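TagI restriction endonuclease (Thermocrispum agreste, PDB 6GHS) is a modification-dependent restriction endonuclease that probably recognises 5-methylcytosine or 5-hydroxymethylcytosine in DNA through an SRA domain and cuts with an HNH domain. Local coordinates at residues Y3-F7 and T41-D47; V95-L99 and V219-Y224; Q226-I230 and H254-D258; D267-V271 and P281-H285. All blocks are in the same frame, centred on the assembly; numbering follows the deposited sequence.

Contact 1 of 4, residues Y3-F7 and T41-D47; sequences YKRTF and TAKQGAD
A bend at chi3 (-57°) turns the end of the R5 side chain so that NE reaches Q44 on one side of the guanidinium and NH1 reaches D47 on the other, while chi1 of D47 (59°) stands its carboxylate between the backbone N and the carbonyl carbon, facing NH1. R5 NE donates to Q44 OE1 at 2.7 Å, approaching from above the amide carbonyl plane, although OE1 lies in the plane of the guanidinium. R5 NH1 makes a salt bridge to D47 OD1 at 2.9 Å, on the syn side of a carboxylate turned 85° from the guanidinium. Y3 OH points at the other oxygen, OD2, but their separation is too short to be read literally. This fastens the N-terminal residues to the SRA sheet, where strands 38-41 and 45-51 form a hairpin; R105, on the parallel neighbouring strand 104-109, gives D47 a second cationic partner, at OD2. A leucine in place of R5 would probably leave D47 OD1 without this charged mate and the Q44 amide free to turn. Farther along, F7 brings its CE1 edge to A46 O at 3.5 Å, and F7 CD1 rests 3.8 Å from D47 CB.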
loop_
_atom_site.group_PDB
_atom_site.type_symbol
_atom_site.label_atom_id
_atom_site.label_comp_id
_atom_site.label_asym_id
_atom_site.label_seq_id
_atom_site.Cartn_x
_atom_site.Cartn_y
_atom_site.Cartn_z
ATOM N N TYR A 3 4.594 -6.575 -32.016
ATOM C CA TYR A 3 4.092 -6.646 -30.638
ATOM C C TYR A 3 4.186 -5.288 -29.935
ATOM O O TYR A 3 5.202 -4.605 -30.022
ATOM C CB TYR A 3 4.879 -7.675 -29.836
ATOM C CG TYR A 3 4.346 -7.903 -28.445
ATOM C CD1 TYR A 3 3.192 -8.644 -28.249
ATOM C CD2 TYR A 3 4.997 -7.387 -27.319
ATOM C CE1 TYR A 3 2.687 -8.862 -26.975
ATOM C CE2 TYR A 3 4.498 -7.604 -26.035
ATOM C CZ TYR A 3 3.343 -8.352 -25.869
ATOM O OH TYR A 3 2.807 -8.603 -24.629
ATOM N N LYS A 4 3.110 -4.931 -29.240
ATOM C CA LYS A 4 3.015 -3.719 -28.424
ATOM C C LYS A 4 2.845 -4.186 -26.959
ATOM O O LYS A 4 1.879 -4.882 -26.633
ATOM C CB LYS A 4 1.824 -2.879 -28.924
ATOM C CG LYS A 4 1.362 -1.696 -28.066
ATOM C CD LYS A 4 2.188 -0.417 -28.247
ATOM C CE LYS A 4 1.390 0.841 -27.871
ATOM N NZ LYS A 4 0.753 0.783 -26.519
ATOM N N ARG A 5 3.801 -3.821 -26.096
ATOM C CA ARG A 5 3.792 -4.252 -24.692
ATOM C C ARG A 5 2.733 -3.493 -23.928
ATOM O O ARG A 5 2.751 -2.266 -23.872
ATOM C CB ARG A 5 5.152 -4.049 -24.015
ATOM C CG ARG A 5 5.291 -4.892 -22.756
ATOM C CD ARG A 5 6.685 -4.878 -22.159
ATOM N NE ARG A 5 7.701 -5.323 -23.113
ATOM C CZ ARG A 5 7.908 -6.582 -23.495
ATOM N NH1 ARG A 5 7.164 -7.578 -23.023
ATOM N NH2 ARG A 5 8.873 -6.855 -24.373
ATOM N N THR A 6 1.814 -4.233 -23.333
ATOM C CA THR A 6 0.601 -3.630 -22.820
ATOM C C THR A 6 0.152 -4.345 -21.570
ATOM O O THR A 6 0.066 -5.567 -21.542
ATOM C CB THR A 6 -0.490 -3.603 -23.910
ATOM O OG1 THR A 6 -0.150 -2.587 -24.865
ATOM C CG2 THR A 6 -1.876 -3.287 -23.337
ATOM N N PHE A 7 -0.134 -3.550 -20.545
ATOM C CA PHE A 7 -0.424 -4.060 -19.235
ATOM C C PHE A 7 -1.919 -4.079 -19.037
ATOM O O PHE A 7 -2.606 -3.114 -19.365
ATOM C CB PHE A 7 0.230 -3.178 -18.176
ATOM C CG PHE A 7 1.714 -3.049 -18.341
ATOM C CD1 PHE A 7 2.567 -3.998 -17.796
ATOM C CD2 PHE A 7 2.256 -1.986 -19.065
ATOM C CE1 PHE A 7 3.934 -3.883 -17.960
ATOM C CE2 PHE A 7 3.626 -1.865 -19.233
ATOM C CZ PHE A 7 4.463 -2.817 -18.677
ATOM N N THR A 41 10.865 -6.208 -20.009
ATOM C CA THR A 41 12.035 -5.358 -20.237
ATOM C C THR A 41 12.290 -4.512 -18.986
ATOM O O THR A 41 11.354 -4.060 -18.331
ATOM C CB THR A 41 11.783 -4.494 -21.500
ATOM O OG1 THR A 41 12.056 -5.299 -22.646
ATOM C CG2 THR A 41 12.664 -3.256 -21.597
ATOM N N ALA A 42 13.559 -4.306 -18.656
ATOM C CA ALA A 42 13.939 -3.547 -17.459
ATOM C C ALA A 42 13.364 -2.135 -17.416
ATOM O O ALA A 42 13.018 -1.643 -16.347
ATOM C CB ALA A 42 15.454 -3.478 -17.346
ATOM N N LYS A 43 13.285 -1.496 -18.582
ATOM C CA LYS A 43 12.812 -0.111 -18.714
ATOM C C LYS A 43 11.313 -0.016 -18.480
ATOM O O LYS A 43 10.876 0.775 -17.648
ATOM C CB LYS A 43 13.159 0.484 -20.096
ATOM C CG LYS A 43 14.628 0.877 -20.289
ATOM C CD LYS A 43 15.572 -0.318 -20.503
ATOM C CE LYS A 43 17.043 0.109 -20.588
ATOM N NZ LYS A 43 17.998 -1.036 -20.462
ATOM N N GLN A 44 10.540 -0.861 -19.168
ATOM C CA GLN A 44 9.073 -0.695 -19.266
ATOM C C GLN A 44 8.228 -1.559 -18.325
ATOM O O GLN A 44 7.079 -1.202 -18.059
ATOM C CB GLN A 44 8.572 -0.809 -20.723
ATOM C CG GLN A 44 9.237 -1.845 -21.634
ATOM C CD GLN A 44 8.670 -1.848 -23.057
ATOM O OE1 GLN A 44 8.700 -2.863 -23.739
ATOM N NE2 GLN A 44 8.151 -0.717 -23.501
ATOM N N GLY A 45 8.794 -2.646 -17.802
ATOM C CA GLY A 45 8.090 -3.572 -16.910
ATOM C C GLY A 45 7.777 -4.862 -17.639
ATOM O O GLY A 45 8.025 -4.971 -18.832
ATOM N N ALA A 46 7.234 -5.841 -16.926
ATOM C CA ALA A 46 6.838 -7.128 -17.517
ATOM C C ALA A 46 5.324 -7.214 -17.589
ATOM O O ALA A 46 4.649 -7.055 -16.575
ATOM C CB ALA A 46 7.376 -8.287 -16.692
ATOM N N ASP A 47 4.802 -7.477 -18.784
ATOM C CA ASP A 47 3.355 -7.550 -19.007
ATOM C C ASP A 47 2.798 -8.970 -18.974
ATOM O O ASP A 47 1.595 -9.135 -18.787
ATOM C CB ASP A 47 2.956 -6.856 -20.311
ATOM C CG ASP A 47 3.628 -7.454 -21.530
ATOM O OD1 ASP A 47 4.808 -7.843 -21.423
ATOM O OD2 ASP A 47 2.990 -7.491 -22.603
#

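Contact 2 of 4, residues V95-L99 and V219-Y224; sequences VRSQL and VDVGPY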
loop_
_atom_site.group_PDB
_atom_site.type_symbol
_atom_site.label_atom_id
_atom_site.label_comp_id
_atom_site.label_asym_id
_atom_site.label_seq_id
_atom_site.Cartn_x
_atom_site.Cartn_y
_atom_site.Cartn_z
ATOM N N VAL A 95 10.656 -7.084 -11.615
ATOM C CA VAL A 95 10.829 -6.283 -10.401
ATOM C C VAL A 95 10.222 -4.906 -10.617
ATOM O O VAL A 95 9.592 -4.347 -9.724
ATOM C CB VAL A 95 12.311 -6.103 -10.004
ATOM C CG1 VAL A 95 12.428 -5.208 -8.771
ATOM C CG2 VAL A 95 12.973 -7.457 -9.751
ATOM N N ARG A 96 10.441 -4.360 -11.804
ATOM C CA ARG A 96 9.899 -3.071 -12.169
ATOM C C ARG A 96 8.373 -3.122 -12.186
ATOM O O ARG A 96 7.738 -2.134 -11.895
ATOM C CB ARG A 96 10.472 -2.641 -13.522
ATOM C CG ARG A 96 9.987 -1.325 -14.093
ATOM C CD ARG A 96 10.182 -0.155 -13.150
ATOM N NE ARG A 96 11.578 0.118 -12.811
ATOM C CZ ARG A 96 11.966 0.963 -11.847
ATOM N NH1 ARG A 96 11.068 1.624 -11.106
ATOM N NH2 ARG A 96 13.265 1.151 -11.608
ATOM N N SER A 97 7.784 -4.268 -12.512
ATOM C CA SER A 97 6.330 -4.429 -12.398
ATOM C C SER A 97 5.876 -4.365 -10.953
ATOM O O SER A 97 4.881 -3.717 -10.642
ATOM C CB SER A 97 5.852 -5.743 -13.029
ATOM O OG SER A 97 5.669 -5.588 -14.424
ATOM N N GLN A 98 6.607 -5.058 -10.088
ATOM C CA GLN A 98 6.360 -5.059 -8.651
ATOM C C GLN A 98 6.397 -3.630 -8.102
ATOM O O GLN A 98 5.471 -3.206 -7.417
ATOM C CB GLN A 98 7.410 -5.922 -7.950
ATOM C CG GLN A 98 7.183 -6.149 -6.461
ATOM C CD GLN A 98 8.464 -6.034 -5.639
ATOM O OE1 GLN A 98 9.315 -6.930 -5.652
ATOM N NE2 GLN A 98 8.596 -4.931 -4.910
ATOM N N LEU A 99 7.442 -2.880 -8.437
ATOM C CA LEU A 99 7.597 -1.517 -7.924
ATOM C C LEU A 99 6.563 -0.508 -8.447
ATOM O O LEU A 99 6.046 0.304 -7.672
ATOM C CB LEU A 99 8.993 -0.986 -8.223
ATOM C CG LEU A 99 10.152 -1.738 -7.570
ATOM C CD1 LEU A 99 11.460 -1.067 -7.978
ATOM C CD2 LEU A 99 10.037 -1.830 -6.051
ATOM N N VAL A 219 16.948 1.194 -5.451
ATOM C CA VAL A 219 16.795 -0.203 -5.033
ATOM C C VAL A 219 17.605 -1.116 -5.976
ATOM O O VAL A 219 18.349 -0.614 -6.852
ATOM C CB VAL A 219 15.299 -0.614 -4.916
ATOM C CG1 VAL A 219 14.586 0.263 -3.905
ATOM C CG2 VAL A 219 14.565 -0.548 -6.248
ATOM N N ASP A 220 17.484 -2.435 -5.787
ATOM C CA ASP A 220 18.304 -3.403 -6.531
ATOM C C ASP A 220 18.213 -3.245 -8.032
ATOM O O ASP A 220 19.228 -3.200 -8.700
ATOM C CB ASP A 220 18.046 -4.870 -6.117
ATOM C CG ASP A 220 16.585 -5.313 -6.267
ATOM O OD1 ASP A 220 15.700 -4.484 -6.526
ATOM O OD2 ASP A 220 16.324 -6.517 -6.106
ATOM N N VAL A 221 17.005 -3.125 -8.553
ATOM C CA VAL A 221 16.821 -3.024 -9.991
ATOM C C VAL A 221 17.088 -1.630 -10.562
ATOM O O VAL A 221 17.362 -1.506 -11.749
ATOM C CB VAL A 221 15.424 -3.537 -10.422
ATOM C CG1 VAL A 221 14.313 -2.561 -10.061
ATOM C CG2 VAL A 221 15.394 -3.831 -11.917
ATOM N N GLY A 222 17.003 -0.590 -9.738
ATOM C CA GLY A 222 17.159 0.769 -10.236
ATOM C C GLY A 222 16.466 1.797 -9.374
ATOM O O GLY A 222 16.299 1.545 -8.193
ATOM N N PRO A 223 16.065 2.963 -9.960
ATOM C CA PRO A 223 15.416 4.066 -9.227
ATOM C C PRO A 223 13.971 3.778 -8.877
ATOM O O PRO A 223 13.314 3.027 -9.592
ATOM C CB PRO A 223 15.448 5.239 -10.222
ATOM C CG PRO A 223 16.285 4.797 -11.374
ATOM C CD PRO A 223 16.208 3.306 -11.390
ATOM N N TYR A 224 13.486 4.410 -7.811
ATOM C CA TYR A 224 12.140 4.186 -7.307
ATOM C C TYR A 224 11.473 5.478 -6.819
ATOM O O TYR A 224 12.080 6.267 -6.104
ATOM C CB TYR A 224 12.181 3.196 -6.146
ATOM C CG TYR A 224 10.826 3.030 -5.520
ATOM C CD1 TYR A 224 9.878 2.205 -6.103
ATOM C CD2 TYR A 224 10.462 3.746 -4.389
ATOM C CE1 TYR A 224 8.617 2.062 -5.559
ATOM C CE2 TYR A 224 9.198 3.611 -3.850
ATOM C CZ TYR A 224 8.286 2.763 -4.440
ATOM O OH TYR A 224 7.039 2.626 -3.921
#
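V221 CG1 is the main bump of the 219-224 turn: it enters the groove between V95 and L99, one helical turn apart, 3.5 Å from V95 CG1 and 3.8 Å from L99 CD1. The V221 side chain slides past both in the opposite sense, whereas L99 CD1 and V219 CG2 meet end-on at 3.6 Å. L99 therefore wedges its branch between the two valines, and its CB lies 3.9 Å from Y224 CD1. L99 O sits at the edge of the Y224 ring. Beside this apolar patch R96 curls, bent at chi2 (55°) and chi3 (62°), until NH1 (3.1 Å) and NH2 (2.8 Å) both hold P223 O, which lies in the guanidinium plane; E100 pairs with NH1 as well. A methionine at R96 would probably leave P223 O without this double grip and E100 without its charged mate. N259 of the second subunit packs on L99, V219 and D220, so the seam borders the dimer contact. Helix 89-100 of the SRA domain is docked here against the turn of a beta hairpin, strands 217-218 and 223-229, in the HNH nuclease domain.

Contact 3 of 4, residues Q226-I230 and H254-D258; sequences QGAHI and HVRFD. With NA (sodium ion), chain C.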
loop_
_atom_site.group_PDB
_atom_site.type_symbol
_atom_site.label_atom_id
_atom_site.label_comp_id
_atom_site.label_asym_id
_atom_site.label_seq_id
_atom_site.Cartn_x
_atom_site.Cartn_y
_atom_site.Cartn_z
ATOM N N GLN A 226 7.168 7.445 -6.163
ATOM C CA GLN A 226 5.730 7.303 -6.111
ATOM C C GLN A 226 5.064 8.470 -6.836
ATOM O O GLN A 226 5.464 9.620 -6.696
ATOM C CB GLN A 226 5.257 7.192 -4.649
ATOM C CG GLN A 226 5.053 5.754 -4.159
ATOM C CD GLN A 226 5.226 5.582 -2.651
ATOM O OE1 GLN A 226 5.888 4.647 -2.200
ATOM N NE2 GLN A 226 4.635 6.484 -1.867
ATOM N N GLY A 227 4.059 8.146 -7.637
ATOM C CA GLY A 227 3.191 9.139 -8.257
ATOM C C GLY A 227 2.076 9.500 -7.298
ATOM O O GLY A 227 1.315 8.629 -6.849
ATOM N N ALA A 228 1.977 10.787 -6.989
ATOM C CA ALA A 228 1.064 11.284 -5.974
ATOM C C ALA A 228 0.138 12.315 -6.603
ATOM O O ALA A 228 0.587 13.392 -7.009
ATOM C CB ALA A 228 1.857 11.897 -4.824
ATOM N N HIS A 229 -1.146 11.977 -6.684
ATOM C CA HIS A 229 -2.142 12.914 -7.166
ATOM C C HIS A 229 -2.275 14.066 -6.195
ATOM O O HIS A 229 -2.179 13.880 -4.994
ATOM C CB HIS A 229 -3.498 12.248 -7.339
ATOM C CG HIS A 229 -3.564 11.301 -8.494
ATOM N ND1 HIS A 229 -3.410 9.938 -8.351
ATOM C CD2 HIS A 229 -3.792 11.517 -9.810
ATOM C CE1 HIS A 229 -3.528 9.357 -9.532
ATOM N NE2 HIS A 229 -3.766 10.291 -10.435
ATOM N N ILE A 230 -2.514 15.252 -6.734
ATOM C CA ILE A 230 -2.541 16.481 -5.954
ATOM C C ILE A 230 -3.962 16.655 -5.432
ATOM O O ILE A 230 -4.181 16.709 -4.220
ATOM C CB ILE A 230 -2.068 17.686 -6.794
ATOM C CG1 ILE A 230 -0.684 17.389 -7.402
ATOM C CG2 ILE A 230 -2.001 18.943 -5.952
ATOM C CD1 ILE A 230 -0.095 18.498 -8.245
ATOM N N HIS A 254 5.427 11.579 0.127
ATOM C CA HIS A 254 4.047 11.175 -0.231
ATOM C C HIS A 254 3.136 11.183 1.018
ATOM O O HIS A 254 2.065 11.788 1.008
ATOM C CB HIS A 254 4.024 9.790 -0.912
ATOM C CG HIS A 254 2.738 9.468 -1.618
ATOM N ND1 HIS A 254 2.615 8.395 -2.470
ATOM C CD2 HIS A 254 1.523 10.072 -1.602
ATOM C CE1 HIS A 254 1.385 8.350 -2.948
ATOM N NE2 HIS A 254 0.700 9.354 -2.434
ATOM N N VAL A 255 3.595 10.548 2.089
ATOM C CA VAL A 255 2.814 10.415 3.310
ATOM C C VAL A 255 2.501 11.772 3.923
ATOM O O VAL A 255 1.361 12.042 4.318
ATOM C CB VAL A 255 3.574 9.573 4.346
ATOM C CG1 VAL A 255 2.894 9.614 5.711
ATOM C CG2 VAL A 255 3.678 8.132 3.871
ATOM N N ARG A 256 3.524 12.612 4.021
ATOM C CA ARG A 256 3.356 13.979 4.526
ATOM C C ARG A 256 2.330 14.742 3.692
ATOM O O ARG A 256 1.394 15.334 4.218
ATOM C CB ARG A 256 4.687 14.743 4.504
ATOM C CG ARG A 256 5.788 14.128 5.340
ATOM C CD ARG A 256 6.856 15.133 5.670
ATOM N NE ARG A 256 8.030 14.457 6.222
ATOM C CZ ARG A 256 9.270 14.476 5.713
ATOM N NH1 ARG A 256 9.574 15.169 4.609
ATOM N NH2 ARG A 256 10.248 13.807 6.330
ATOM N N PHE A 257 2.520 14.689 2.381
ATOM C CA PHE A 257 1.667 15.380 1.417
ATOM C C PHE A 257 0.177 14.987 1.486
ATOM O O PHE A 257 -0.694 15.846 1.329
ATOM C CB PHE A 257 2.235 15.144 0.017
ATOM C CG PHE A 257 1.578 15.948 -1.048
ATOM C CD1 PHE A 257 2.036 17.221 -1.360
ATOM C CD2 PHE A 257 0.502 15.431 -1.756
ATOM C CE1 PHE A 257 1.416 17.965 -2.353
ATOM C CE2 PHE A 257 -0.117 16.166 -2.749
ATOM C CZ PHE A 257 0.345 17.431 -3.051
ATOM N N ASP A 258 -0.106 13.703 1.727
ATOM C CA ASP A 258 -1.498 13.190 1.812
ATOM C C ASP A 258 -2.142 13.365 3.206
ATOM O O ASP A 258 -3.339 13.145 3.350
ATOM C CB ASP A 258 -1.569 11.693 1.424
ATOM C CG ASP A 258 -1.357 11.439 -0.070
ATOM O OD1 ASP A 258 -0.854 12.306 -0.785
ATOM O OD2 ASP A 258 -1.695 10.347 -0.565
HETATM NA NA NA C . -2.267 10.140 -3.157
HETATM O O HOH W 1 -1.449 8.581 -5.461
HETATM O O HOH W 2 -1.191 11.838 -3.505
HETATM O O HOH W 3 -1.732 8.092 -2.543
#
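H254 presents one ring face to A228 and one ring edge to Q226, where the strand and helix of the HNH domain's beta-beta-alpha-metal fold run side by side. The short segments are nearly parallel, 8° apart, with their axes 9.7 Å from each other. A228 CB lies over the imidazole face in a CH-pi contact, 3.8 Å from the ring centroid and 18° off its normal. Q226 crosses H254 at about a right angle and its NE2 donates to H254 ND1 at 2.8 Å, tilted 21° from the ring plane; the amide itself is steadied by Y224 OH, bonded to Q226 OE1. One turn on, F257 offers an edge to the end of the strand and to I230 just past it, with F257 CZ 4.0 Å from I230 CG2, while H298 stacks on its ring. H229 points away from the helix and its NE2 bonds to D241. Beside H254 and D258 a sodium ion occupies what is probably the metal position of the nuclease site, bound by D258 OD2 at 2.7 Å and by three waters. One of these waters bridges the two segments, donating to H229 O at 2.7 Å and to D258 OD1 at 2.8 Å.

Contact 4 of 4, residues D267-V271 and P281-H285; sequences DLKVV and PLRVH
L268 reaches across to both L282 and V284, and its backbone, in the left-handed helical region (phi 56°, psi 41°), turns the chain into strand 269-271. Its CG lies anti to the carbonyl carbon, which sends the branched end along the opposing segment: CD1 comes 4.0 Å from V284 CG2, the two side chains crossing at about a right angle, and CD2 lies 4.3 Å from L282 CD2. The carbonyl of the same residue turns to the partner chain, where L282 N donates to L268 O over 3.0 Å in a nearly straight bond; L282 CB also packs against that oxygen, at 3.5 Å. K269 follows as the antiparallel, non-hydrogen-bonded partner of P281, with only 4.2 Å between K269 CA and P281 CA. Their side chains diverge, both leading away from the opposing segment, and K269 N finds its acceptor in T265 OG1. These residues belong to a small three-stranded antiparallel sheet in which strand 269-271 runs centrally between 263-264 and 278-281, and the backbone bond from L282 carries the pairing one residue past the end of the last strand. At V270 the contact becomes apolar again: CG2 rests 4.0 Å from L282 CD1 and 3.9 Å from L282 N, lying against the backbone just past the proline. V270 also touches V212 and L262, and L282 touches I290, so both are buried. The zinc ion bound by C210, C213, C250 and D253 lies about 9 Å from the V270 side chain, and the R283 carbonyl accepts from Q211 NE2 beside that site.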
loop_
_atom_site.group_PDB
_atom_site.type_symbol
_atom_site.label_atom_id
_atom_site.label_comp_id
_atom_site.label_asym_id
_atom_site.label_seq_id
_atom_site.Cartn_x
_atom_site.Cartn_y
_atom_site.Cartn_z
ATOM N N ASP A 267 2.951 30.361 -5.965
ATOM C CA ASP A 267 4.240 30.562 -6.608
ATOM C C ASP A 267 5.167 29.338 -6.477
ATOM O O ASP A 267 6.385 29.477 -6.567
ATOM C CB ASP A 267 4.893 31.891 -6.158
ATOM C CG ASP A 267 5.320 31.902 -4.696
ATOM O OD1 ASP A 267 6.513 31.691 -4.426
ATOM O OD2 ASP A 267 4.481 32.163 -3.816
ATOM N N LEU A 268 4.585 28.147 -6.299
ATOM C CA LEU A 268 5.298 26.848 -6.272
ATOM C C LEU A 268 6.440 26.678 -5.259
ATOM O O LEU A 268 7.472 26.077 -5.559
ATOM C CB LEU A 268 5.748 26.439 -7.682
ATOM C CG LEU A 268 4.650 26.200 -8.724
ATOM C CD1 LEU A 268 5.257 25.584 -9.974
ATOM C CD2 LEU A 268 3.544 25.297 -8.208
ATOM N N LYS A 269 6.233 27.191 -4.056
ATOM C CA LYS A 269 7.090 26.861 -2.928
ATOM C C LYS A 269 6.428 25.762 -2.103
ATOM O O LYS A 269 5.208 25.712 -2.000
ATOM C CB LYS A 269 7.332 28.090 -2.061
ATOM C CG LYS A 269 8.179 29.160 -2.728
ATOM C CD LYS A 269 8.165 30.428 -1.891
ATOM C CE LYS A 269 9.233 31.421 -2.320
ATOM N NZ LYS A 269 9.359 32.473 -1.273
ATOM N N VAL A 270 7.246 24.891 -1.521
ATOM C CA VAL A 270 6.779 23.834 -0.634
ATOM C C VAL A 270 6.831 24.377 0.781
ATOM O O VAL A 270 7.858 24.900 1.197
ATOM C CB VAL A 270 7.685 22.586 -0.724
ATOM C CG1 VAL A 270 7.169 21.473 0.181
ATOM C CG2 VAL A 270 7.795 22.105 -2.169
ATOM N N VAL A 271 5.734 24.243 1.517
ATOM C CA VAL A 271 5.634 24.814 2.850
ATOM C C VAL A 271 5.222 23.749 3.834
ATOM O O VAL A 271 4.311 22.984 3.548
ATOM C CB VAL A 271 4.558 25.901 2.906
ATOM C CG1 VAL A 271 4.666 26.682 4.216
ATOM C CG2 VAL A 271 4.660 26.816 1.691
ATOM N N PRO A 281 11.733 25.605 -2.859
ATOM C CA PRO A 281 10.917 25.566 -4.070
ATOM C C PRO A 281 10.700 24.145 -4.548
ATOM O O PRO A 281 11.568 23.282 -4.344
ATOM C CB PRO A 281 11.753 26.344 -5.084
ATOM C CG PRO A 281 13.152 26.078 -4.667
ATOM C CD PRO A 281 13.146 25.898 -3.168
ATOM N N LEU A 282 9.542 23.925 -5.172
ATOM C CA LEU A 282 9.213 22.657 -5.831
ATOM C C LEU A 282 10.122 22.491 -7.045
ATOM O O LEU A 282 10.305 23.439 -7.795
ATOM C CB LEU A 282 7.743 22.664 -6.276
ATOM C CG LEU A 282 7.057 21.388 -6.772
ATOM C CD1 LEU A 282 6.796 20.407 -5.644
ATOM C CD2 LEU A 282 5.735 21.737 -7.439
ATOM N N ARG A 283 10.697 21.303 -7.218
ATOM C CA ARG A 283 11.474 20.987 -8.414
ATOM C C ARG A 283 10.492 20.832 -9.563
ATOM O O ARG A 283 9.584 20.001 -9.491
ATOM C CB ARG A 283 12.290 19.700 -8.231
ATOM C CG ARG A 283 13.211 19.718 -7.013
ATOM C CD ARG A 283 14.269 18.613 -7.025
ATOM N NE ARG A 283 15.264 18.797 -8.075
ATOM C CZ ARG A 283 15.197 18.201 -9.256
ATOM N NH1 ARG A 283 14.199 17.379 -9.525
ATOM N NH2 ARG A 283 16.127 18.418 -10.165
ATOM N N VAL A 284 10.673 21.649 -10.602
ATOM C CA VAL A 284 9.781 21.680 -11.772
ATOM C C VAL A 284 10.531 21.140 -13.000
ATOM O O VAL A 284 11.765 21.143 -13.042
ATOM C CB VAL A 284 9.242 23.110 -12.010
ATOM C CG1 VAL A 284 8.084 23.123 -13.010
ATOM C CG2 VAL A 284 8.778 23.716 -10.691
ATOM N N HIS A 285 9.773 20.620 -13.963
ATOM C CA HIS A 285 10.303 20.217 -15.257
ATOM C C HIS A 285 9.418 20.837 -16.355
ATOM O O HIS A 285 8.192 20.857 -16.211
ATOM C CB HIS A 285 10.333 18.697 -15.352
ATOM C CG HIS A 285 10.932 18.185 -16.620
ATOM N ND1 HIS A 285 10.173 17.909 -17.737
ATOM C CD2 HIS A 285 12.213 17.906 -16.956
ATOM C CE1 HIS A 285 10.961 17.476 -18.703
ATOM N NE2 HIS A 285 12.204 17.467 -18.255
#

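How the contacts relate
All four contacts follow one another in series; none nests within or crosses another. Contact 1 closes a loop of 33 residues, tying the N-terminal segment to the SRA sheet. Contact 2 touches it directly, A46 O with S97 OG, then spans 119 residues to join an SRA helix to the HNH domain. Strand 223-229 runs on from contact 2 into contact 3, whose 23-residue loop joins strand to helix beside the sodium ion; both contacts also meet the second subunit. Contact 4 closes the shortest loop, nine residues, in the small C-terminal sheet, with nearest atoms about 7 Å from contact 3.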